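Local coordinates for protein putative glycoside hydrolase (Bacteroides thetaiotaomicron VPI-5482, PDB 3HBZ) that binds calcium ions and may act in carbohydrate metabolism, possibly as a glycoside hydrolase, at residues 10-20 with 46-56; 67-75 with 85-93. One frame throughout, in Å; residues are numbered along the deposited sequence.

Contact 1: residues 10-20 with 46-56; sequences ADILSCRLPGV and LAPEFTLTPGA. With NA (sodium ion), chain E.
A two-stranded antiparallel sheet, strands 12-16 and 49-52, is broken by a classic beta bulge in which Leu13 and Ser14 both face Thr51. Leu13 N donates to Thr51 O (2.8 Å) from above the carbonyl plane, and Thr51 N returns a longer bond to Ser14 O; beyond the bulge Arg16 and Glu49 form a regular hydrogen-bonded pair. On the face of Ser14 and Thr51 the two hydroxyls meet, Ser14 OG to Thr51 OG1 at 2.6 Å, and a water links Ser14 OG to Glu49 O. Arg16 and Glu49 run side by side with guanidinium and carboxylate planes 87° apart; NH2 of Arg16 stays 4.0 Å from OE1 of Glu49 with no N-H aimed at it, any attraction being probably only electrostatic. The other face is apolar and packs against strands 32-36, 57-59 and 72-77. There Ile12 CD1 lies over one face of the Phe50 ring near its rim, while Cys15 SG, anti to its own N (chi1 -176°), comes obliquely to Phe50 CE1 at 3.7 Å. Leu17 CD2 tucks against Pro48 N (3.5 Å). At the sodium end, Asp11 N points almost straight (173°) at the hydroxyl OG1 of Thr53, and Asp11 O accepts from Thr53 N. Asp11 OD1 (2.5 Å) and OD2 (2.7 Å) chelate the sodium ion, which Asn7 and two waters also bind; Lys85 NZ hydrogen-bonds to OD1.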
ATOM      1  N   ALA A  10       6.988  17.662  15.207  1.00 45.28           N
ATOM      2  CA  ALA A  10       8.217  17.166  14.747  1.00 39.03           C
ATOM      3  C   ALA A  10       8.191  15.644  14.432  1.00 33.87           C
ATOM      4  O   ALA A  10       7.523  14.812  15.071  1.00 29.83           O
ATOM      5  CB  ALA A  10       9.287  17.519  15.707  1.00 45.30           C
ATOM      6  N   ASP A  11       8.903  15.322  13.373  1.00 29.37           N
ATOM      7  CA  ASP A  11       8.806  14.044  12.737  1.00 28.19           C
ATOM      8  C   ASP A  11      10.065  13.227  12.919  1.00 29.02           C
ATOM      9  O   ASP A  11      11.167  13.758  13.059  1.00 27.00           O
ATOM     10  CB  ASP A  11       8.571  14.246  11.250  1.00 30.00           C
ATOM     11  CG  ASP A  11       7.299  15.033  10.971  1.00 32.24           C
ATOM     12  OD1 ASP A  11       6.263  14.824  11.630  1.00 31.04           O
ATOM     13  OD2 ASP A  11       7.341  15.895  10.118  1.00 31.08           O
ATOM     14  N   ILE A  12       9.880  11.920  12.843  1.00 25.25           N
ATOM     15  CA  ILE A  12      10.948  11.011  12.483  1.00 24.03           C
ATOM     16  C   ILE A  12      11.057  11.063  10.984  1.00 26.84           C
ATOM     17  O   ILE A  12      10.094  10.768  10.307  1.00 25.89           O
ATOM     18  CB  ILE A  12      10.625   9.578  12.903  1.00 25.46           C
ATOM     19  CG1 ILE A  12      10.603   9.479  14.450  1.00 25.75           C
ATOM     20  CG2 ILE A  12      11.660   8.620  12.345  1.00 22.20           C
ATOM     21  CD1 ILE A  12      10.174   8.082  14.990  1.00 20.93           C
ATOM     22  N   LEU A  13      12.233  11.404  10.479  1.00 26.01           N
ATOM     23  CA  LEU A  13      12.447  11.563   9.034  1.00 27.08           C
ATOM     24  C   LEU A  13      13.099  10.364   8.412  1.00 25.24           C
ATOM     25  O   LEU A  13      13.035  10.205   7.222  1.00 27.68           O
ATOM     26  CB  LEU A  13      13.280  12.815   8.749  1.00 21.19           C
ATOM     27  CG  LEU A  13      12.648  14.129   9.195  1.00 28.84           C
ATOM     28  CD1 LEU A  13      13.696  15.240   9.031  1.00 20.99           C
ATOM     29  CD2 LEU A  13      11.356  14.392   8.359  1.00 20.43           C
ATOM     30  N   SER A  14      13.754   9.518   9.202  1.00 25.47           N
ATOM     31  CA  SER A  14      14.333   8.264   8.682  1.00 23.43           C
ATOM     32  C   SER A  14      14.567   7.295   9.798  1.00 24.99           C
ATOM     33  O   SER A  14      14.603   7.686  10.959  1.00 28.01           O
ATOM     34  CB  SER A  14      15.676   8.503   7.927  1.00 26.99           C
ATOM     35  OG  SER A  14      16.761   8.821   8.822  1.00 28.35           O
ATOM     36  N   CYS A  15      14.767   6.039   9.421  1.00 26.23           N
ATOM     37  CA  CYS A  15      15.002   4.947  10.381  1.00 26.88           C
ATOM     38  C   CYS A  15      15.971   3.992   9.785  1.00 28.10           C
ATOM     39  O   CYS A  15      15.826   3.647   8.620  1.00 30.37           O
ATOM     40  CB  CYS A  15      13.705   4.187  10.619  1.00 23.66           C
ATOM     41  SG  CYS A  15      13.807   2.902  11.827  1.00 35.39           S
ATOM     42  N   ARG A  16      16.940   3.527  10.573  1.00 29.37           N
ATOM     43  CA  ARG A  16      17.785   2.447  10.140  1.00 31.06           C
ATOM     44  C   ARG A  16      18.219   1.610  11.328  1.00 31.59           C
ATOM     45  O   ARG A  16      18.005   2.027  12.470  1.00 30.01           O
ATOM     46  CB  ARG A  16      18.963   2.972   9.348  1.00 32.98           C
ATOM     47  CG  ARG A  16      20.046   3.548  10.167  1.00 38.97           C
ATOM     48  CD  ARG A  16      21.068   4.191   9.273  1.00 48.10           C
ATOM     49  NE  ARG A  16      22.287   4.455  10.026  1.00 60.63           N
ATOM     50  CZ  ARG A  16      23.306   3.609  10.178  1.00 59.60           C
ATOM     51  NH1 ARG A  16      23.305   2.402   9.613  1.00 59.13           N
ATOM     52  NH2 ARG A  16      24.342   3.991  10.906  1.00 66.06           N
ATOM     53  N   LEU A  17      18.730   0.404  11.037  1.00 28.71           N
ATOM     54  CA  LEU A  17      19.213  -0.534  12.046  1.00 30.17           C
ATOM     55  C   LEU A  17      20.692  -0.849  11.768  1.00 31.55           C
ATOM     56  O   LEU A  17      21.022  -1.686  10.924  1.00 31.73           O
ATOM     57  CB  LEU A  17      18.423  -1.824  12.015  1.00 29.06           C
ATOM     58  CG  LEU A  17      16.974  -1.903  12.471  1.00 31.44           C
ATOM     59  CD1 LEU A  17      16.466  -3.344  12.187  1.00 26.66           C
ATOM     60  CD2 LEU A  17      16.851  -1.545  13.942  1.00 37.65           C
ATOM     61  N   PRO A  18      21.594  -0.162  12.460  1.00 34.88           N
ATOM     62  CA  PRO A  18      23.028  -0.380  12.236  1.00 34.60           C
ATOM     63  C   PRO A  18      23.387  -1.862  12.411  1.00 33.75           C
ATOM     64  O   PRO A  18      22.929  -2.493  13.344  1.00 34.09           O
ATOM     65  CB  PRO A  18      23.693   0.476  13.335  1.00 34.08           C
ATOM     66  CG  PRO A  18      22.717   1.514  13.691  1.00 37.36           C
ATOM     67  CD  PRO A  18      21.332   0.907  13.445  1.00 36.55           C
ATOM     68  N   GLY A  19      24.147  -2.416  11.486  1.00 33.84           N
ATOM     69  CA  GLY A  19      24.525  -3.839  11.544  1.00 36.27           C
ATOM     70  C   GLY A  19      23.486  -4.910  11.208  1.00 35.64           C
ATOM     71  O   GLY A  19      23.822  -6.087  11.254  1.00 37.33           O
ATOM     72  N   VAL A  20      22.245  -4.524  10.875  1.00 34.21           N
ATOM     73  CA  VAL A  20      21.218  -5.473  10.380  1.00 32.44           C
ATOM     74  C   VAL A  20      20.815  -5.051   8.970  1.00 33.18           C
ATOM     75  O   VAL A  20      20.548  -3.863   8.729  1.00 36.78           O
ATOM     76  CB  VAL A  20      19.956  -5.461  11.293  1.00 33.97           C
ATOM     77  CG1 VAL A  20      18.747  -6.186  10.644  1.00 28.23           C
ATOM     78  CG2 VAL A  20      20.283  -6.029  12.654  1.00 38.26           C
ATOM     79  N   LEU A  46      16.771  -5.015  19.128  1.00 28.74           N
ATOM     80  CA  LEU A  46      17.126  -4.125  18.027  1.00 26.54           C
ATOM     81  C   LEU A  46      17.161  -2.684  18.516  1.00 27.72           C
ATOM     82  O   LEU A  46      16.426  -2.299  19.438  1.00 27.20           O
ATOM     83  CB  LEU A  46      16.112  -4.277  16.904  1.00 25.40           C
ATOM     84  CG  LEU A  46      15.997  -5.662  16.280  1.00 28.93           C
ATOM     85  CD1 LEU A  46      14.767  -5.734  15.349  1.00 26.16           C
ATOM     86  CD2 LEU A  46      17.283  -6.028  15.531  1.00 25.49           C
ATOM     87  N   ALA A  47      18.002  -1.878  17.877  1.00 27.69           N
ATOM     88  CA  ALA A  47      18.289  -0.535  18.347  1.00 23.94           C
ATOM     89  C   ALA A  47      18.164   0.443  17.172  1.00 26.23           C
ATOM     90  O   ALA A  47      19.161   0.980  16.686  1.00 24.59           O
ATOM     91  CB  ALA A  47      19.735  -0.490  18.992  1.00 21.85           C
ATOM     92  N   PRO A  48      16.933   0.664  16.704  1.00 26.08           N
ATOM     93  CA  PRO A  48      16.699   1.610  15.614  1.00 25.77           C
ATOM     94  C   PRO A  48      17.309   2.997  15.881  1.00 25.32           C
ATOM     95  O   PRO A  48      17.233   3.530  17.018  1.00 24.04           O
ATOM     96  CB  PRO A  48      15.162   1.692  15.527  1.00 28.43           C
ATOM     97  CG  PRO A  48      14.610   0.598  16.415  1.00 27.53           C
ATOM     98  CD  PRO A  48      15.686   0.153  17.313  1.00 29.79           C
ATOM     99  N   GLU A  49      17.927   3.567  14.853  1.00 24.23           N
ATOM    100  CA  GLU A  49      18.421   4.953  14.897  1.00 27.78           C
ATOM    101  C   GLU A  49      17.653   5.830  13.920  1.00 28.72           C
ATOM    102  O   GLU A  49      17.333   5.397  12.806  1.00 27.75           O
ATOM    103  CB  GLU A  49      19.908   5.026  14.586  1.00 27.79           C
ATOM    104  CG  GLU A  49      20.708   4.460  15.690  1.00 42.08           C
ATOM    105  CD  GLU A  49      22.176   4.453  15.393  1.00 47.48           C
ATOM    106  OE1 GLU A  49      22.576   5.032  14.352  1.00 38.40           O
ATOM    107  OE2 GLU A  49      22.898   3.837  16.202  1.00 44.83           O
ATOM    108  N   PHE A  50      17.330   7.043  14.359  1.00 27.08           N
ATOM    109  CA  PHE A  50      16.438   7.913  13.614  1.00 25.79           C
ATOM    110  C   PHE A  50      17.160   9.213  13.236  1.00 27.87           C
ATOM    111  O   PHE A  50      18.142   9.627  13.887  1.00 25.33           O
ATOM    112  CB  PHE A  50      15.179   8.250  14.431  1.00 26.75           C
ATOM    113  CG  PHE A  50      14.510   7.051  15.035  1.00 24.16           C
ATOM    114  CD1 PHE A  50      13.718   6.215  14.253  1.00 29.39           C
ATOM    115  CD2 PHE A  50      14.753   6.687  16.357  1.00 29.93           C
ATOM    116  CE1 PHE A  50      13.127   5.065  14.796  1.00 24.57           C
ATOM    117  CE2 PHE A  50      14.140   5.557  16.912  1.00 31.04           C
ATOM    118  CZ  PHE A  50      13.316   4.752  16.130  1.00 29.04           C
ATOM    119  N   THR A  51      16.670   9.851  12.183  1.00 26.81           N
ATOM    120  CA  THR A  51      16.892  11.259  12.017  1.00 24.79           C
ATOM    121  C   THR A  51      15.574  11.946  12.354  1.00 26.48           C
ATOM    122  O   THR A  51      14.494  11.343  12.209  1.00 23.91           O
ATOM    123  CB  THR A  51      17.396  11.630  10.620  1.00 25.62           C
ATOM    124  OG1 THR A  51      16.423  11.225   9.648  1.00 25.50           O
ATOM    125  CG2 THR A  51      18.787  10.976  10.331  1.00 22.69           C
ATOM    126  N   LEU A  52      15.677  13.194  12.827  1.00 23.92           N
ATOM    127  CA  LEU A  52      14.540  13.964  13.304  1.00 21.63           C
ATOM    128  C   LEU A  52      14.528  15.338  12.713  1.00 23.42           C
ATOM    129  O   LEU A  52      15.540  15.851  12.210  1.00 22.56           O
ATOM    130  CB  LEU A  52      14.584  14.137  14.835  1.00 21.77           C
ATOM    131  CG  LEU A  52      14.644  12.912  15.755  1.00 32.27           C
ATOM    132  CD1 LEU A  52      14.917  13.388  17.227  1.00 22.15           C
ATOM    133  CD2 LEU A  52      13.376  12.014  15.608  1.00 25.34           C
ATOM    134  N   THR A  53      13.366  15.951  12.798  1.00 25.76           N
ATOM    135  CA  THR A  53      13.220  17.401  12.590  1.00 25.85           C
ATOM    136  C   THR A  53      14.242  18.156  13.434  1.00 24.60           C
ATOM    137  O   THR A  53      14.354  17.912  14.652  1.00 24.01           O
ATOM    138  CB  THR A  53      11.820  17.841  13.074  1.00 30.91           C
ATOM    139  OG1 THR A  53      10.834  17.059  12.382  1.00 28.31           O
ATOM    140  CG2 THR A  53      11.596  19.408  12.878  1.00 25.88           C
ATOM    141  N   PRO A  54      14.951  19.127  12.820  1.00 24.53           N
ATOM    142  CA  PRO A  54      15.943  19.860  13.590  1.00 24.38           C
ATOM    143  C   PRO A  54      15.398  20.426  14.917  1.00 26.08           C
ATOM    144  O   PRO A  54      14.309  20.995  14.966  1.00 26.30           O
ATOM    145  CB  PRO A  54      16.415  20.950  12.628  1.00 24.74           C
ATOM    146  CG  PRO A  54      16.303  20.306  11.269  1.00 23.85           C
ATOM    147  CD  PRO A  54      14.963  19.509  11.401  1.00 25.62           C
ATOM    148  N   GLY A  55      16.155  20.202  15.985  1.00 24.19           N
ATOM    149  CA  GLY A  55      15.798  20.660  17.308  1.00 26.76           C
ATOM    150  C   GLY A  55      14.875  19.754  18.093  1.00 26.52           C
ATOM    151  O   GLY A  55      14.641  20.023  19.264  1.00 28.68           O
ATOM    152  N   ALA A  56      14.303  18.728  17.468  1.00 24.65           N
ATOM    153  CA  ALA A  56      13.432  17.786  18.187  1.00 23.89           C
ATOM    154  C   ALA A  56      14.238  16.817  19.042  1.00 25.96           C
ATOM    155  O   ALA A  56      15.430  16.609  18.829  1.00 23.79           O
ATOM    156  CB  ALA A  56      12.571  16.980  17.201  1.00 23.29           C
TER
HETATM  157 NA    NA E   4       4.985  16.916  11.006  1.00 56.24          NA
HETATM  158  O   HOH W   1      18.312   6.916  10.436  1.00 34.00           O
HETATM  159  O   HOH W   2       2.876  15.394  11.654  1.00 43.61           O
HETATM  160  O   HOH W   3       4.949  15.899   9.167  1.00 35.55           O

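Contact 2: residues 67-75 with 85-93; sequences DFHSPQQYT and KKYTVSVID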
ATOM      1  N   ASP A  67      12.871  -4.602  22.666  1.00 26.07           N
ATOM      2  CA  ASP A  67      12.296  -5.885  22.272  1.00 25.12           C
ATOM      3  C   ASP A  67      11.106  -5.617  21.351  1.00 25.97           C
ATOM      4  O   ASP A  67      10.080  -5.081  21.791  1.00 25.34           O
ATOM      5  CB  ASP A  67      11.828  -6.659  23.519  1.00 25.10           C
ATOM      6  CG  ASP A  67      11.415  -8.080  23.196  1.00 22.35           C
ATOM      7  OD1 ASP A  67      11.318  -8.426  21.987  1.00 27.10           O
ATOM      8  OD2 ASP A  67      11.200  -8.863  24.143  1.00 36.81           O
ATOM      9  N   PHE A  68      11.260  -5.971  20.074  1.00 25.94           N
ATOM     10  CA  PHE A  68      10.252  -5.695  19.062  1.00 23.84           C
ATOM     11  C   PHE A  68       9.363  -6.927  18.736  1.00 25.92           C
ATOM     12  O   PHE A  68       8.655  -6.973  17.733  1.00 24.99           O
ATOM     13  CB  PHE A  68      10.930  -5.142  17.813  1.00 25.76           C
ATOM     14  CG  PHE A  68      11.363  -3.716  17.966  1.00 24.55           C
ATOM     15  CD1 PHE A  68      10.486  -2.687  17.677  1.00 24.13           C
ATOM     16  CD2 PHE A  68      12.624  -3.397  18.461  1.00 24.44           C
ATOM     17  CE1 PHE A  68      10.875  -1.363  17.843  1.00 27.56           C
ATOM     18  CE2 PHE A  68      13.012  -2.069  18.634  1.00 24.22           C
ATOM     19  CZ  PHE A  68      12.150  -1.060  18.322  1.00 26.05           C
ATOM     20  N   HIS A  69       9.364  -7.912  19.614  1.00 26.72           N
ATOM     21  CA  HIS A  69       8.313  -8.913  19.570  1.00 28.02           C
ATOM     22  C   HIS A  69       6.910  -8.261  19.524  1.00 28.64           C
ATOM     23  O   HIS A  69       6.026  -8.759  18.827  1.00 29.84           O
ATOM     24  CB  HIS A  69       8.476  -9.892  20.712  1.00 27.76           C
ATOM     25  CG  HIS A  69       9.499 -10.944  20.427  1.00 34.56           C
ATOM     26  ND1 HIS A  69      10.806 -10.850  20.861  1.00 24.57           N
ATOM     27  CD2 HIS A  69       9.421 -12.081  19.693  1.00 40.25           C
ATOM     28  CE1 HIS A  69      11.477 -11.909  20.434  1.00 40.00           C
ATOM     29  NE2 HIS A  69      10.660 -12.672  19.728  1.00 38.40           N
ATOM     30  N   SER A  70       6.740  -7.143  20.235  1.00 27.50           N
ATOM     31  CA  SER A  70       5.557  -6.301  20.104  0.65 26.83           C
ATOM     32  C   SER A  70       5.982  -4.921  19.690  1.00 27.69           C
ATOM     33  O   SER A  70       7.099  -4.508  19.992  1.00 28.33           O
ATOM     34  CB  SER A  70       4.820  -6.168  21.422  0.65 28.45           C
ATOM     35  OG  SER A  70       4.178  -7.361  21.728  0.65 23.41           O
ATOM     36  N   PRO A  71       5.089  -4.183  19.014  1.00 25.86           N
ATOM     37  CA  PRO A  71       5.478  -2.846  18.568  1.00 25.61           C
ATOM     38  C   PRO A  71       5.794  -1.962  19.759  1.00 25.80           C
ATOM     39  O   PRO A  71       5.222  -2.152  20.819  1.00 26.12           O
ATOM     40  CB  PRO A  71       4.232  -2.330  17.844  1.00 25.60           C
ATOM     41  CG  PRO A  71       3.499  -3.564  17.415  1.00 27.11           C
ATOM     42  CD  PRO A  71       3.729  -4.534  18.557  1.00 29.23           C
ATOM     43  N   GLN A  72       6.707  -1.024  19.563  1.00 22.92           N
ATOM     44  CA  GLN A  72       7.233  -0.191  20.619  1.00 23.08           C
ATOM     45  C   GLN A  72       6.950   1.240  20.243  1.00 25.27           C
ATOM     46  O   GLN A  72       7.073   1.599  19.065  1.00 25.46           O
ATOM     47  CB  GLN A  72       8.755  -0.384  20.706  1.00 22.37           C
ATOM     48  CG  GLN A  72       9.168  -1.774  21.095  1.00 25.36           C
ATOM     49  CD  GLN A  72       8.706  -2.116  22.490  1.00 28.45           C
ATOM     50  OE1 GLN A  72       8.936  -1.374  23.429  1.00 29.90           O
ATOM     51  NE2 GLN A  72       8.030  -3.228  22.619  1.00 35.94           N
ATOM     52  N   GLN A  73       6.568   2.044  21.227  1.00 23.91           N
ATOM     53  CA  GLN A  73       6.244   3.449  21.003  1.00 26.09           C
ATOM     54  C   GLN A  73       7.388   4.390  21.391  1.00 26.29           C
ATOM     55  O   GLN A  73       8.072   4.195  22.397  1.00 24.11           O
ATOM     56  CB  GLN A  73       5.015   3.864  21.817  1.00 29.93           C
ATOM     57  CG  GLN A  73       3.725   3.133  21.437  1.00 42.03           C
ATOM     58  CD  GLN A  73       2.508   3.800  22.008  1.00 52.66           C
ATOM     59  OE1 GLN A  73       2.610   4.821  22.684  1.00 69.75           O
ATOM     60  NE2 GLN A  73       1.346   3.243  21.730  1.00 63.98           N
ATOM     61  N   TYR A  74       7.562   5.426  20.588  1.00 24.55           N
ATOM     62  CA  TYR A  74       8.464   6.519  20.859  1.00 25.81           C
ATOM     63  C   TYR A  74       7.710   7.832  20.759  1.00 27.29           C
ATOM     64  O   TYR A  74       6.825   7.982  19.921  1.00 30.75           O
ATOM     65  CB  TYR A  74       9.574   6.592  19.798  1.00 24.24           C
ATOM     66  CG  TYR A  74      10.517   5.390  19.689  1.00 29.01           C
ATOM     67  CD1 TYR A  74      10.095   4.195  19.137  1.00 22.68           C
ATOM     68  CD2 TYR A  74      11.850   5.480  20.084  1.00 30.20           C
ATOM     69  CE1 TYR A  74      10.973   3.110  18.986  1.00 27.57           C
ATOM     70  CE2 TYR A  74      12.727   4.406  19.950  1.00 29.25           C
ATOM     71  CZ  TYR A  74      12.288   3.227  19.389  1.00 27.33           C
ATOM     72  OH  TYR A  74      13.138   2.167  19.257  1.00 26.67           O
ATOM     73  N   THR A  75       8.104   8.803  21.569  1.00 27.03           N
ATOM     74  CA  THR A  75       7.546  10.153  21.485  1.00 26.20           C
ATOM     75  C   THR A  75       8.616  11.162  21.052  1.00 26.62           C
ATOM     76  O   THR A  75       9.666  11.252  21.658  1.00 24.88           O
ATOM     77  CB  THR A  75       6.945  10.544  22.876  1.00 27.94           C
ATOM     78  OG1 THR A  75       5.875   9.661  23.139  1.00 29.45           O
ATOM     79  CG2 THR A  75       6.411  11.960  22.918  1.00 22.85           C
ATOM     80  N   LYS A  85       4.625  14.053  19.204  1.00 27.16           N
ATOM     81  CA  LYS A  85       3.936  13.086  18.381  1.00 28.52           C
ATOM     82  C   LYS A  85       4.397  11.719  18.812  1.00 27.51           C
ATOM     83  O   LYS A  85       5.587  11.502  18.948  1.00 27.49           O
ATOM     84  CB  LYS A  85       4.276  13.282  16.883  1.00 25.58           C
ATOM     85  CG  LYS A  85       3.119  12.937  15.982  1.00 43.26           C
ATOM     86  CD  LYS A  85       3.493  12.483  14.549  1.00 41.58           C
ATOM     87  CE  LYS A  85       4.424  13.402  13.822  1.00 33.69           C
ATOM     88  NZ  LYS A  85       4.309  13.185  12.328  1.00 33.15           N
ATOM     89  N   LYS A  86       3.471  10.784  18.922  1.00 24.71           N
ATOM     90  CA  LYS A  86       3.808   9.416  19.237  1.00 26.22           C
ATOM     91  C   LYS A  86       3.869   8.607  17.964  1.00 24.24           C
ATOM     92  O   LYS A  86       2.976   8.688  17.130  1.00 28.97           O
ATOM     93  CB  LYS A  86       2.731   8.821  20.175  1.00 29.90           C
ATOM     94  CG  LYS A  86       3.250   7.867  21.207  1.00 46.18           C
ATOM     95  CD  LYS A  86       2.333   7.850  22.495  1.00 52.68           C
ATOM     96  CE  LYS A  86       0.900   7.369  22.204  1.00 56.58           C
ATOM     97  NZ  LYS A  86      -0.020   7.325  23.419  1.00 59.61           N
ATOM     98  N   TYR A  87       4.925   7.821  17.826  1.00 22.70           N
ATOM     99  CA  TYR A  87       5.047   6.867  16.749  1.00 25.82           C
ATOM    100  C   TYR A  87       5.025   5.472  17.326  1.00 25.09           C
ATOM    101  O   TYR A  87       5.637   5.248  18.373  1.00 27.73           O
ATOM    102  CB  TYR A  87       6.375   7.058  16.042  1.00 22.66           C
ATOM    103  CG  TYR A  87       6.477   8.222  15.090  1.00 29.29           C
ATOM    104  CD1 TYR A  87       6.807   9.485  15.538  1.00 26.17           C
ATOM    105  CD2 TYR A  87       6.358   8.032  13.716  1.00 27.21           C
ATOM    106  CE1 TYR A  87       6.943  10.539  14.655  1.00 25.92           C
ATOM    107  CE2 TYR A  87       6.510   9.078  12.823  1.00 26.33           C
ATOM    108  CZ  TYR A  87       6.837  10.317  13.295  1.00 23.66           C
ATOM    109  OH  TYR A  87       6.952  11.368  12.429  1.00 24.15           O
ATOM    110  N   THR A  88       4.331   4.563  16.640  1.00 25.35           N
ATOM    111  CA  THR A  88       4.391   3.137  16.855  1.00 24.99           C
ATOM    112  C   THR A  88       5.354   2.510  15.858  1.00 26.64           C
ATOM    113  O   THR A  88       5.154   2.560  14.651  1.00 26.14           O
ATOM    114  CB  THR A  88       3.007   2.490  16.681  1.00 28.18           C
ATOM    115  OG1 THR A  88       2.094   3.077  17.616  1.00 28.96           O
ATOM    116  CG2 THR A  88       3.041   0.957  16.906  1.00 24.89           C
ATOM    117  N   VAL A  89       6.391   1.864  16.376  1.00 26.95           N
ATOM    118  CA  VAL A  89       7.423   1.292  15.546  1.00 24.18           C
ATOM    119  C   VAL A  89       7.372  -0.221  15.680  1.00 24.92           C
ATOM    120  O   VAL A  89       7.478  -0.758  16.791  1.00 24.94           O
ATOM    121  CB  VAL A  89       8.793   1.817  15.941  1.00 27.73           C
ATOM    122  CG1 VAL A  89       9.942   1.132  15.094  1.00 22.20           C
ATOM    123  CG2 VAL A  89       8.825   3.378  15.785  1.00 20.64           C
ATOM    124  N   SER A  90       7.173  -0.872  14.537  1.00 23.30           N
ATOM    125  CA  SER A  90       6.976  -2.293  14.437  1.00 23.80           C
ATOM    126  C   SER A  90       8.066  -2.882  13.551  1.00 23.85           C
ATOM    127  O   SER A  90       8.551  -2.222  12.592  1.00 25.27           O
ATOM    128  CB  SER A  90       5.608  -2.584  13.804  1.00 24.86           C
ATOM    129  OG  SER A  90       4.535  -2.105  14.580  1.00 30.68           O
ATOM    130  N   VAL A  91       8.443  -4.110  13.872  1.00 23.92           N
ATOM    131  CA  VAL A  91       9.390  -4.886  13.063  1.00 26.61           C
ATOM    132  C   VAL A  91       8.676  -6.115  12.505  1.00 25.88           C
ATOM    133  O   VAL A  91       8.046  -6.850  13.248  1.00 25.88           O
ATOM    134  CB  VAL A  91      10.634  -5.327  13.885  1.00 28.18           C
ATOM    135  CG1 VAL A  91      11.527  -6.276  13.053  1.00 19.64           C
ATOM    136  CG2 VAL A  91      11.446  -4.078  14.290  1.00 20.97           C
ATOM    137  N   ILE A  92       8.770  -6.293  11.196  1.00 22.69           N
ATOM    138  CA  ILE A  92       8.200  -7.434  10.488  1.00 24.91           C
ATOM    139  C   ILE A  92       9.361  -8.364  10.175  1.00 23.58           C
ATOM    140  O   ILE A  92      10.272  -7.989   9.437  1.00 24.18           O
ATOM    141  CB  ILE A  92       7.549  -7.002   9.147  1.00 26.69           C
ATOM    142  CG1 ILE A  92       6.532  -5.858   9.335  1.00 31.44           C
ATOM    143  CG2 ILE A  92       6.915  -8.180   8.479  1.00 23.66           C
ATOM    144  CD1 ILE A  92       5.397  -6.252  10.171  1.00 30.56           C
ATOM    145  N   ASP A  93       9.355  -9.544  10.769  1.00 25.44           N
ATOM    146  CA  ASP A  93      10.437 -10.517  10.569  1.00 26.97           C
ATOM    147  C   ASP A  93       9.941 -11.819   9.939  1.00 27.04           C
ATOM    148  O   ASP A  93      10.569 -12.855  10.107  1.00 27.08           O
ATOM    149  CB  ASP A  93      11.130 -10.848  11.914  1.00 26.46           C
ATOM    150  CG  ASP A  93      10.195 -11.546  12.894  1.00 32.29           C
ATOM    151  OD1 ASP A  93       8.967 -11.316  12.799  1.00 31.55           O
ATOM    152  OD2 ASP A  93      10.677 -12.317  13.746  1.00 39.48           O
TER
HETATM  153  O   HOH W   4       7.102  -5.006  16.285  1.00 24.21           O
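Strands 72-75 and 85-92 run antiparallel at 154°, with two hydrogen-bonded pairs, Gln72 with Val89 and Tyr74 with Tyr87, each closed by two N-H...O bonds, such as Gln72 N to Val89 O at 2.9 Å. Val89 touches two rings with its two methyls: CG2 reaches Tyr74 CD1 (3.7 Å) and CG1 reaches Phe68 CE1 (3.8 Å). The Phe68 ring turns its edge to Val89 O and carries Gln72 CG over one face, while Val91 CG2 meets Phe68 CG obliquely at 3.7 Å. These strands are the arms of a beta hairpin within a five-stranded mixed sheet, strand 32-36 lying beside 84-92 and 57-59 beside 72-77. With an alanine in place of Phe68, Val89 CG1 and Val91 CG2 would probably lose their shared aromatic neighbour and a gap would open at this end of the hairpin. A water spans the adjoining backbone, giving to Phe68 O and accepting from Val91 N. On the face of Gln73, Thr88 and Lys86, Gln73 extends beyond CG (chi2 -166°), carrying OE1 over the aliphatic part of Lys86, 3.0 Å from CD. Pro71 CB touches both Thr88 CG2 and Ser90 OG, the latter at 3.3 Å.

From the N terminus, contact 1 is made first: 10-20 returns to 46-56 after 25 intervening residues that include strands 27-28 and 32-36. Only then does contact 2 open, with 67-75 meeting 85-93 across a nine-residue interval, so the two closures follow in series and neither encloses nor crosses the other. The centres of contact 1 and contact 2 nevertheless lie about 13 Å apart, and the two touch. Close to the sodium ion, Lys85 NZ forms a 2.6 Å salt bridge with Asp11 OD1, and Tyr87 OH probably hydrogen-bonds to Ile12 N. Further along, the Phe50 and Tyr74 rings meet edge-to-face, again joining the two-stranded sheet to the five-stranded one.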